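Local atomic coordinates of tryptophan--tRNA ligase (Campylobacter jejuni subsp. jejuni, PDB entry 3TZL), a protein that probably catalyses the ATP-dependent attachment of tryptophan to its cognate tRNA, as a homodimeric class I aminoacyl-tRNA synthetase. Residues A42-A46 / Y127-M131; D139-V145 / T172-V178; H230-F236 / L251-Y255. One frame throughout, in Å; residues are numbered along the deposited sequence.

Contact 1: A42-A46 / Y127-M131. With TRP (tryptophan), chain J.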
loop_
_atom_site.group_PDB
_atom_site.type_symbol
_atom_site.label_atom_id
_atom_site.label_comp_id
_atom_site.label_asym_id
_atom_site.label_seq_id
_atom_site.Cartn_x
_atom_site.Cartn_y
_atom_site.Cartn_z
ATOM N N ALA B 42 2.099 4.350 15.137
ATOM C CA ALA B 42 1.484 3.800 13.938
ATOM C C ALA B 42 0.793 4.892 13.182
ATOM O O ALA B 42 -0.427 4.926 13.144
ATOM C CB ALA B 42 0.471 2.711 14.317
ATOM N N ASN B 43 1.559 5.785 12.570
ATOM C CA ASN B 43 0.936 6.924 11.910
ATOM C C ASN B 43 0.238 6.619 10.576
ATOM O O ASN B 43 -0.694 7.338 10.212
ATOM C CB ASN B 43 1.866 8.162 11.827
ATOM C CG ASN B 43 3.090 7.960 10.937
ATOM O OD1 ASN B 43 3.655 6.872 10.869
ATOM N ND2 ASN B 43 3.529 9.041 10.280
ATOM N N TYR B 44 0.656 5.574 9.850
ATOM C CA TYR B 44 -0.091 5.226 8.616
ATOM C C TYR B 44 -1.502 4.834 9.003
ATOM O O TYR B 44 -2.469 5.267 8.386
ATOM C CB TYR B 44 0.555 4.078 7.827
ATOM C CG TYR B 44 1.767 4.466 7.006
ATOM C CD1 TYR B 44 1.817 5.661 6.311
ATOM C CD2 TYR B 44 2.862 3.621 6.930
ATOM C CE1 TYR B 44 2.932 5.990 5.544
ATOM C CE2 TYR B 44 3.972 3.939 6.186
ATOM C CZ TYR B 44 4.012 5.119 5.499
ATOM O OH TYR B 44 5.141 5.403 4.756
ATOM N N HIS B 45 -1.613 4.022 10.046
ATOM C CA HIS B 45 -2.915 3.541 10.516
ATOM C C HIS B 45 -3.820 4.663 10.999
ATOM O O HIS B 45 -5.037 4.557 10.899
ATOM C CB HIS B 45 -2.742 2.500 11.623
ATOM C CG HIS B 45 -2.200 1.184 11.139
ATOM N ND1 HIS B 45 -3.006 0.187 10.632
ATOM C CD2 HIS B 45 -0.934 0.704 11.093
ATOM C CE1 HIS B 45 -2.257 -0.844 10.279
ATOM N NE2 HIS B 45 -0.997 -0.559 10.556
ATOM N N ALA B 46 -3.247 5.751 11.514
ATOM C CA ALA B 46 -4.090 6.840 12.005
ATOM C C ALA B 46 -4.764 7.538 10.841
ATOM O O ALA B 46 -5.730 8.278 11.039
ATOM C CB ALA B 46 -3.297 7.836 12.842
ATOM N N TYR B 127 -6.587 -2.267 6.278
ATOM C CA TYR B 127 -5.595 -2.090 7.336
ATOM C C TYR B 127 -5.073 -3.334 8.068
ATOM O O TYR B 127 -3.939 -3.310 8.523
ATOM C CB TYR B 127 -5.962 -0.958 8.294
ATOM C CG TYR B 127 -6.695 -1.351 9.543
ATOM C CD1 TYR B 127 -6.017 -1.813 10.668
ATOM C CD2 TYR B 127 -8.065 -1.202 9.620
ATOM C CE1 TYR B 127 -6.709 -2.148 11.829
ATOM C CE2 TYR B 127 -8.762 -1.536 10.767
ATOM C CZ TYR B 127 -8.087 -2.006 11.863
ATOM O OH TYR B 127 -8.817 -2.309 12.990
ATOM N N PRO B 128 -5.883 -4.412 8.187
ATOM C CA PRO B 128 -5.291 -5.645 8.725
ATOM C C PRO B 128 -4.111 -6.164 7.909
ATOM O O PRO B 128 -3.251 -6.828 8.486
ATOM C CB PRO B 128 -6.442 -6.654 8.635
ATOM C CG PRO B 128 -7.675 -5.811 8.743
ATOM C CD PRO B 128 -7.344 -4.546 8.017
ATOM N N VAL B 129 -4.067 -5.880 6.607
ATOM C CA VAL B 129 -2.923 -6.296 5.799
ATOM C C VAL B 129 -1.688 -5.439 6.113
ATOM O O VAL B 129 -0.569 -5.951 6.187
ATOM C CB VAL B 129 -3.220 -6.249 4.269
ATOM C CG1 VAL B 129 -2.060 -6.859 3.491
ATOM C CG2 VAL B 129 -4.496 -7.007 3.944
ATOM N N LEU B 130 -1.894 -4.136 6.308
ATOM C CA LEU B 130 -0.774 -3.256 6.587
ATOM C C LEU B 130 -0.224 -3.619 7.955
ATOM O O LEU B 130 0.997 -3.707 8.155
ATOM C CB LEU B 130 -1.199 -1.784 6.541
ATOM C CG LEU B 130 -0.120 -0.772 6.983
ATOM C CD1 LEU B 130 1.184 -0.921 6.197
ATOM C CD2 LEU B 130 -0.664 0.626 6.841
HETATM N N MSE B 131 -1.138 -3.842 8.895
HETATM C CA MSE B 131 -0.770 -4.329 10.220
HETATM C C MSE B 131 -0.028 -5.668 10.149
HETATM O O MSE B 131 0.893 -5.914 10.927
HETATM C CB MSE B 131 -2.014 -4.490 11.078
HETATM C CG MSE B 131 -1.780 -5.161 12.408
HETATM SE SE MSE B 131 -3.253 -4.707 13.642
HETATM C CE MSE B 131 -2.633 -5.650 15.244
HETATM N N TRP J . -4.053 -1.757 15.284
HETATM C CA TRP J . -3.366 -1.359 16.517
HETATM C C TRP J . -4.291 -0.556 17.422
HETATM O O TRP J . -3.982 -0.305 18.592
HETATM C CB TRP J . -2.092 -0.554 16.204
HETATM C CG TRP J . -1.119 -1.335 15.372
HETATM C CD1 TRP J . -0.781 -1.120 14.063
HETATM C CD2 TRP J . -0.397 -2.491 15.794
HETATM N NE1 TRP J . 0.130 -2.073 13.649
HETATM C CE2 TRP J . 0.374 -2.931 14.693
HETATM C CE3 TRP J . -0.326 -3.202 17.000
HETATM C CZ2 TRP J . 1.215 -4.042 14.771
HETATM C CZ3 TRP J . 0.506 -4.312 17.073
HETATM C CH2 TRP J . 1.269 -4.715 15.967
HETATM O OXT TRP J . -5.368 -0.148 16.984
#
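The imidazole of H45, on a short helical turn after strand 36-41, is sandwiched between the bound tryptophan and L130 of helix 122-137: CD1 of the ligand's indole lies over one ring face, 3.5 Å from H45 CD2, while L130 CD2 sits over the opposite face in a CH-pi contact, 4.1 Å from the ring centroid. H45 CE1 lies 3.5 Å from Y127 O, which is at the ring edge, near its plane. M131 N borders the same edge, but it is hydrogen-bonded to Y127 O within the helix, and no hydrogen bond crosses between the segments. Y127 meets H45 rim to rim with the planes at 86°, its CD1 3.6 Å from H45 ND1. On the L130 face of the imidazole, L130 CD2 also packs 3.8 Å from Y44 CB, and W93 of the second subunit packs on L130. M131, a selenomethionine, has CG anti to its backbone N (chi1 172°) and continues extended, which carries the chain past H45 and along the ligand; its SE lies 3.5 Å from the tryptophan N. H45 NE2 is hydrogen-bonded to D134 OD2, and the same oxygen is hydrogen-bonded to the ligand. With both faces covered and NE2 held, the imidazole has little room to turn; H45 forms one wall of the tryptophan pocket and, through NE2, probably also fixes the carboxylate of D134 for the ligand.

Contact 2: D139-V145 / T172-V178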
loop_
_atom_site.group_PDB
_atom_site.type_symbol
_atom_site.label_atom_id
_atom_site.label_comp_id
_atom_site.label_asym_id
_atom_site.label_seq_id
_atom_site.Cartn_x
_atom_site.Cartn_y
_atom_site.Cartn_z
ATOM N N ASP B 139 10.018 -9.930 11.926
ATOM C CA ASP B 139 10.062 -11.259 12.521
ATOM C C ASP B 139 9.537 -11.303 13.962
ATOM O O ASP B 139 10.089 -12.004 14.805
ATOM C CB ASP B 139 11.466 -11.872 12.443
ATOM C CG ASP B 139 11.795 -12.391 11.052
ATOM O OD1 ASP B 139 11.300 -13.481 10.681
ATOM O OD2 ASP B 139 12.539 -11.705 10.326
ATOM N N THR B 140 8.463 -10.558 14.208
ATOM C CA THR B 140 7.796 -10.530 15.501
ATOM C C THR B 140 7.380 -11.914 15.969
ATOM O O THR B 140 6.752 -12.660 15.225
ATOM C CB THR B 140 6.527 -9.689 15.407
ATOM O OG1 THR B 140 6.858 -8.394 14.907
ATOM C CG2 THR B 140 5.869 -9.566 16.784
ATOM N N ARG B 141 7.735 -12.266 17.200
ATOM C CA ARG B 141 7.220 -13.490 17.812
ATOM C C ARG B 141 5.931 -13.238 18.597
ATOM O O ARG B 141 5.037 -14.075 18.611
ATOM C CB ARG B 141 8.266 -14.118 18.734
ATOM C CG ARG B 141 9.450 -14.706 18.003
ATOM C CD ARG B 141 9.229 -16.177 17.763
ATOM N NE ARG B 141 9.325 -16.915 19.014
ATOM C CZ ARG B 141 9.394 -18.239 19.104
ATOM N NH1 ARG B 141 9.488 -18.819 20.300
ATOM N NH2 ARG B 141 9.373 -18.983 18.000
ATOM N N ILE B 142 5.848 -12.077 19.243
ATOM C CA ILE B 142 4.805 -11.793 20.222
ATOM C C ILE B 142 4.247 -10.409 19.958
ATOM O O ILE B 142 4.997 -9.431 19.872
ATOM C CB ILE B 142 5.375 -11.786 21.658
ATOM C CG1 ILE B 142 6.056 -13.110 22.000
ATOM C CG2 ILE B 142 4.300 -11.478 22.671
ATOM C CD1 ILE B 142 5.117 -14.270 22.225
ATOM N N VAL B 143 2.929 -10.324 19.825
ATOM C CA VAL B 143 2.272 -9.046 19.617
ATOM C C VAL B 143 1.326 -8.806 20.798
ATOM O O VAL B 143 0.282 -9.455 20.897
ATOM C CB VAL B 143 1.489 -9.029 18.279
ATOM C CG1 VAL B 143 0.924 -7.655 17.990
ATOM C CG2 VAL B 143 2.377 -9.469 17.120
ATOM N N PRO B 144 1.700 -7.895 21.715
ATOM C CA PRO B 144 0.814 -7.588 22.847
ATOM C C PRO B 144 -0.364 -6.749 22.385
ATOM O O PRO B 144 -0.143 -5.638 21.914
ATOM C CB PRO B 144 1.694 -6.744 23.781
ATOM C CG PRO B 144 3.081 -6.835 23.242
ATOM C CD PRO B 144 2.953 -7.127 21.775
ATOM N N VAL B 145 -1.575 -7.275 22.532
ATOM C CA VAL B 145 -2.779 -6.669 22.033
ATOM C C VAL B 145 -3.993 -6.820 22.939
ATOM O O VAL B 145 -4.072 -7.704 23.744
ATOM C CB VAL B 145 -3.189 -7.332 20.763
ATOM C CG1 VAL B 145 -2.282 -6.964 19.672
ATOM C CG2 VAL B 145 -3.182 -8.778 20.955
ATOM N N THR B 172 8.490 -15.442 10.421
ATOM C CA THR B 172 8.232 -16.065 11.698
ATOM C C THR B 172 6.724 -15.994 11.940
ATOM O O THR B 172 6.090 -15.013 11.573
ATOM C CB THR B 172 8.974 -15.311 12.799
ATOM O OG1 THR B 172 10.382 -15.450 12.583
ATOM C CG2 THR B 172 8.604 -15.854 14.183
ATOM N N LEU B 173 6.142 -17.031 12.531
ATOM C CA LEU B 173 4.722 -16.993 12.864
ATOM C C LEU B 173 4.508 -16.242 14.171
ATOM O O LEU B 173 4.989 -16.660 15.211
ATOM C CB LEU B 173 4.161 -18.412 12.983
ATOM C CG LEU B 173 4.274 -19.263 11.719
ATOM C CD1 LEU B 173 3.617 -20.644 11.943
ATOM C CD2 LEU B 173 3.690 -18.546 10.498
ATOM N N PRO B 174 3.786 -15.123 14.122
ATOM C CA PRO B 174 3.559 -14.321 15.326
ATOM C C PRO B 174 2.415 -14.843 16.186
ATOM O O PRO B 174 1.566 -15.591 15.707
ATOM C CB PRO B 174 3.170 -12.968 14.747
ATOM C CG PRO B 174 2.453 -13.340 13.457
ATOM C CD PRO B 174 3.240 -14.477 12.910
ATOM N N GLU B 175 2.397 -14.434 17.451
ATOM C CA GLU B 175 1.371 -14.846 18.402
ATOM C C GLU B 175 0.882 -13.645 19.177
ATOM O O GLU B 175 1.682 -12.800 19.603
ATOM C CB GLU B 175 1.942 -15.831 19.415
ATOM C CG GLU B 175 2.004 -17.272 18.961
ATOM C CD GLU B 175 1.972 -18.219 20.137
ATOM O OE1 GLU B 175 1.289 -17.893 21.137
ATOM O OE2 GLU B 175 2.635 -19.276 20.068
ATOM N N ALA B 176 -0.424 -13.566 19.387
ATOM C CA ALA B 176 -0.950 -12.488 20.199
ATOM C C ALA B 176 -0.652 -12.802 21.650
ATOM O O ALA B 176 -0.610 -13.965 22.045
ATOM C CB ALA B 176 -2.433 -12.340 19.993
ATOM N N ARG B 177 -0.417 -11.764 22.438
ATOM C CA ARG B 177 -0.383 -11.921 23.880
ATOM C C ARG B 177 -1.337 -10.906 24.475
ATOM O O ARG B 177 -1.105 -9.697 24.392
ATOM C CB ARG B 177 1.018 -11.705 24.437
ATOM C CG ARG B 177 1.065 -11.715 25.959
ATOM C CD ARG B 177 2.487 -11.553 26.464
ATOM N NE ARG B 177 2.997 -10.191 26.321
ATOM C CZ ARG B 177 4.296 -9.892 26.275
ATOM N NH1 ARG B 177 4.681 -8.626 26.148
ATOM N NH2 ARG B 177 5.215 -10.858 26.356
ATOM N N VAL B 178 -2.431 -11.398 25.040
ATOM C CA VAL B 178 -3.339 -10.529 25.760
ATOM C C VAL B 178 -2.787 -10.392 27.166
ATOM O O VAL B 178 -2.545 -11.390 27.856
ATOM C CB VAL B 178 -4.754 -11.111 25.832
ATOM C CG1 VAL B 178 -5.780 -9.986 25.914
ATOM C CG2 VAL B 178 -5.021 -12.007 24.631
HETATM O O HOH W 1 8.156 -12.601 10.410
HETATM O O HOH W 2 6.215 -12.367 12.302
#
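Four backbone hydrogen bonds join R141-V145 to E175-R177 in parallel register, I142 pairing with E175, V143 with A176 and P144 with R177. V143 stands at the middle of the ladder: its N gives a nearly straight bond to E175 O (2.8 Å, 165°), and its O receives R177 N at 2.9 Å. E175 N to R141 O and V145 N to R177 O close the two ends. P144 CA lies 3.2 Å from R177 O in a CA-H...O contact beside the V145 N bond to the same oxygen. Before the strands, T172 OG1 donates to D139 OD1 (2.9 Å) from the anti side of the carboxylate, whose OD2 forms a salt bridge with K312. Water 2 lies between T140 O and T172 O, 2.7 Å from the latter. Side-chain packing differs on the two sides of the sheet. Beside I142 and P144, the R177 chain leaves with CG anti to its backbone N (chi1 174°) and bends at chi3, laying one face of the charged guanidinium on the aliphatic I142 CG2. On the side of V143 and A176, V145 CG2 touches A176 CB at 3.8 Å, and V143 reaches the bound tryptophan. The backbone of I142 is also hydrogen-bonded to R5 and L7, beside strand 5-10. The strands and intervening helix 150-167 form a beta-alpha-beta crossover, the repeating unit of the Rossmann-type catalytic fold of class I synthetases.

Contact 3: H230-F236 / L251-Y255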
loop_
_atom_site.group_PDB
_atom_site.type_symbol
_atom_site.label_atom_id
_atom_site.label_comp_id
_atom_site.label_asym_id
_atom_site.label_seq_id
_atom_site.Cartn_x
_atom_site.Cartn_y
_atom_site.Cartn_z
ATOM N N HIS B 230 -11.562 5.088 53.903
ATOM C CA HIS B 230 -10.610 5.017 52.798
ATOM C C HIS B 230 -10.928 3.890 51.814
ATOM O O HIS B 230 -10.422 3.876 50.700
ATOM C CB HIS B 230 -9.178 4.875 53.335
ATOM C CG HIS B 230 -8.961 3.640 54.156
ATOM N ND1 HIS B 230 -9.298 3.563 55.490
ATOM C CD2 HIS B 230 -8.447 2.431 53.829
ATOM C CE1 HIS B 230 -8.998 2.361 55.950
ATOM N NE2 HIS B 230 -8.479 1.655 54.961
ATOM N N GLU B 231 -11.778 2.962 52.226
ATOM C CA GLU B 231 -12.117 1.804 51.414
ATOM C C GLU B 231 -13.111 2.140 50.300
ATOM O O GLU B 231 -13.165 1.451 49.282
ATOM C CB GLU B 231 -12.667 0.692 52.313
ATOM C CG GLU B 231 -11.645 0.159 53.318
ATOM C CD GLU B 231 -12.273 -0.303 54.629
ATOM O OE1 GLU B 231 -13.472 -0.028 54.853
ATOM O OE2 GLU B 231 -11.564 -0.938 55.442
ATOM N N ASN B 232 -13.889 3.203 50.488
ATOM C CA ASN B 232 -14.878 3.617 49.487
ATOM C C ASN B 232 -14.542 4.935 48.790
ATOM O O ASN B 232 -15.284 5.391 47.913
ATOM C CB ASN B 232 -16.272 3.723 50.111
ATOM C CG ASN B 232 -16.844 2.375 50.487
ATOM O OD1 ASN B 232 -16.475 1.349 49.915
ATOM N ND2 ASN B 232 -17.756 2.370 51.455
ATOM N N CYS B 233 -13.427 5.540 49.181
ATOM C CA CYS B 233 -13.071 6.864 48.693
ATOM C C CYS B 233 -12.272 6.787 47.395
ATOM O O CYS B 233 -11.258 6.093 47.315
ATOM C CB CYS B 233 -12.291 7.623 49.764
ATOM S SG CYS B 233 -11.827 9.307 49.321
ATOM N N ASN B 234 -12.739 7.505 46.380
ATOM C CA ASN B 234 -12.063 7.536 45.098
ATOM C C ASN B 234 -10.793 8.365 45.134
ATOM O O ASN B 234 -9.882 8.144 44.337
ATOM C CB ASN B 234 -13.002 8.038 44.002
ATOM C CG ASN B 234 -14.187 7.119 43.794
ATOM O OD1 ASN B 234 -14.061 5.897 43.892
ATOM N ND2 ASN B 234 -15.350 7.701 43.533
ATOM N N ILE B 235 -10.727 9.330 46.044
ATOM C CA ILE B 235 -9.484 10.061 46.222
ATOM C C ILE B 235 -8.445 9.049 46.692
ATOM O O ILE B 235 -7.376 8.916 46.113
ATOM C CB ILE B 235 -9.601 11.183 47.272
ATOM C CG1 ILE B 235 -10.810 12.074 46.998
ATOM C CG2 ILE B 235 -8.339 12.018 47.296
ATOM C CD1 ILE B 235 -11.113 13.014 48.143
ATOM N N PHE B 236 -8.778 8.308 47.738
ATOM C CA PHE B 236 -7.831 7.339 48.265
ATOM C C PHE B 236 -7.456 6.291 47.216
ATOM O O PHE B 236 -6.275 6.035 47.005
ATOM C CB PHE B 236 -8.354 6.670 49.527
ATOM C CG PHE B 236 -7.348 5.779 50.187
ATOM C CD1 PHE B 236 -6.463 6.291 51.127
ATOM C CD2 PHE B 236 -7.278 4.431 49.867
ATOM C CE1 PHE B 236 -5.529 5.473 51.735
ATOM C CE2 PHE B 236 -6.349 3.610 50.472
ATOM C CZ PHE B 236 -5.472 4.129 51.404
ATOM N N LEU B 251 -1.280 7.813 54.669
ATOM C CA LEU B 251 -2.538 8.439 54.242
ATOM C C LEU B 251 -3.737 7.822 54.964
ATOM O O LEU B 251 -4.625 8.524 55.446
ATOM C CB LEU B 251 -2.731 8.329 52.729
ATOM C CG LEU B 251 -4.016 8.913 52.120
ATOM C CD1 LEU B 251 -4.154 10.378 52.478
ATOM C CD2 LEU B 251 -3.988 8.787 50.618
ATOM N N GLN B 252 -3.760 6.499 55.031
ATOM C CA GLN B 252 -4.849 5.792 55.692
ATOM C C GLN B 252 -4.984 6.191 57.155
ATOM O O GLN B 252 -6.092 6.241 57.694
ATOM C CB GLN B 252 -4.627 4.292 55.563
ATOM C CG GLN B 252 -5.657 3.430 56.253
ATOM C CD GLN B 252 -5.338 1.955 56.083
ATOM O OE1 GLN B 252 -4.559 1.573 55.189
ATOM N NE2 GLN B 252 -5.924 1.117 56.937
ATOM N N ILE B 253 -3.854 6.486 57.789
ATOM C CA ILE B 253 -3.864 6.916 59.180
ATOM C C ILE B 253 -4.550 8.271 59.238
ATOM O O ILE B 253 -5.326 8.545 60.160
ATOM C CB ILE B 253 -2.434 7.020 59.747
ATOM C CG1 ILE B 253 -1.876 5.627 60.053
ATOM C CG2 ILE B 253 -2.392 7.883 60.993
ATOM C CD1 ILE B 253 -0.358 5.590 60.175
ATOM N N ARG B 254 -4.272 9.106 58.235
ATOM C CA ARG B 254 -4.866 10.439 58.157
ATOM C C ARG B 254 -6.380 10.354 57.969
ATOM O O ARG B 254 -7.125 11.134 58.568
ATOM C CB ARG B 254 -4.196 11.265 57.051
ATOM C CG ARG B 254 -2.792 11.729 57.423
ATOM C CD ARG B 254 -2.018 12.223 56.211
ATOM N NE ARG B 254 -2.587 13.440 55.645
ATOM C CZ ARG B 254 -2.169 13.996 54.511
ATOM N NH1 ARG B 254 -1.171 13.447 53.823
ATOM N NH2 ARG B 254 -2.748 15.103 54.063
ATOM N N TYR B 255 -6.817 9.392 57.156
ATOM C CA TYR B 255 -8.242 9.096 56.974
ATOM C C TYR B 255 -8.921 8.644 58.263
ATOM O O TYR B 255 -9.917 9.233 58.684
ATOM C CB TYR B 255 -8.439 8.030 55.892
ATOM C CG TYR B 255 -8.614 8.574 54.482
ATOM C CD1 TYR B 255 -9.794 8.353 53.781
ATOM C CD2 TYR B 255 -7.602 9.301 53.851
ATOM C CE1 TYR B 255 -9.973 8.829 52.502
ATOM C CE2 TYR B 255 -7.770 9.791 52.548
ATOM C CZ TYR B 255 -8.967 9.548 51.884
ATOM O OH TYR B 255 -9.180 10.005 50.600
#
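H230 and Q252 stack where helix 234-239, with the turn leading into it, lies against helix 245-257, next to a T-shaped F236-Y255 pair and the C233 N-cap of helix 234-239. The extended Q252 chain runs over one face of the imidazole: its CG is above the ring centre, 3.5 Å from the centroid, and the amide continues over the rim with its plane 27° from that of the ring. NE2 of each residue comes close here, but the angle is poor and no hydrogen bond forms; the Q252 amide nitrogen is instead hydrogen-bonded to E256. The other nitrogen, H230 ND1, is buried without a partner in the model. H230 CB lies over the centre of the F236 ring and 3.6 Å from Y255 CD1, so that this one methylene touches both aromatic rings.

In the T-shaped pair, the edge of F236 is directed at the face of Y255, with centroids 5.3 Å apart and planes at 70°. F236 CG lies anti to the backbone N, which swings the ring out from its helix toward 245-257, where CD1 meets L251 CD2 at 3.6 Å. The side chains of F236 and L251 run past each other in opposite directions, and Q252 N borders the phenylalanine near its plane. F265 stacks with the Y255 ring from helix 262-276.

At the phenol end, Y255 reaches the start of helix 234-239. The N-cap residue C233 accepts a hydrogen bond from F236 N to its SG, 3.6 Å long and nearly straight at 166°. The same sulfur makes a sulfur-aromatic contact at the edge of the Y255 ring, in its plane, 4.9 Å from the centroid. C233 SG is 3.0 Å from Y255 OH.

Contacts 1 and 2 both border the bound tryptophan, from different elements of the catalytic domain. Their centres are about 16 Å apart and their nearest atoms about 5 Å, without touching. Helix 122-137, which supplies Y127-M131, runs directly on toward strand 142-144, and I135 of the same helix packs on V143 and P174 of contact 2. H45 and M131 from contact 1 and V143 from contact 2 line the same pocket. Contact 3 lies away from it, its centre about 44 Å from that of contact 1 and 40 Å from that of contact 2, on the far side of the chain's centre from contact 1. The side chain of I235 is nevertheless about 11 Å from that of M193 in the KMSKS region, beside the ADP.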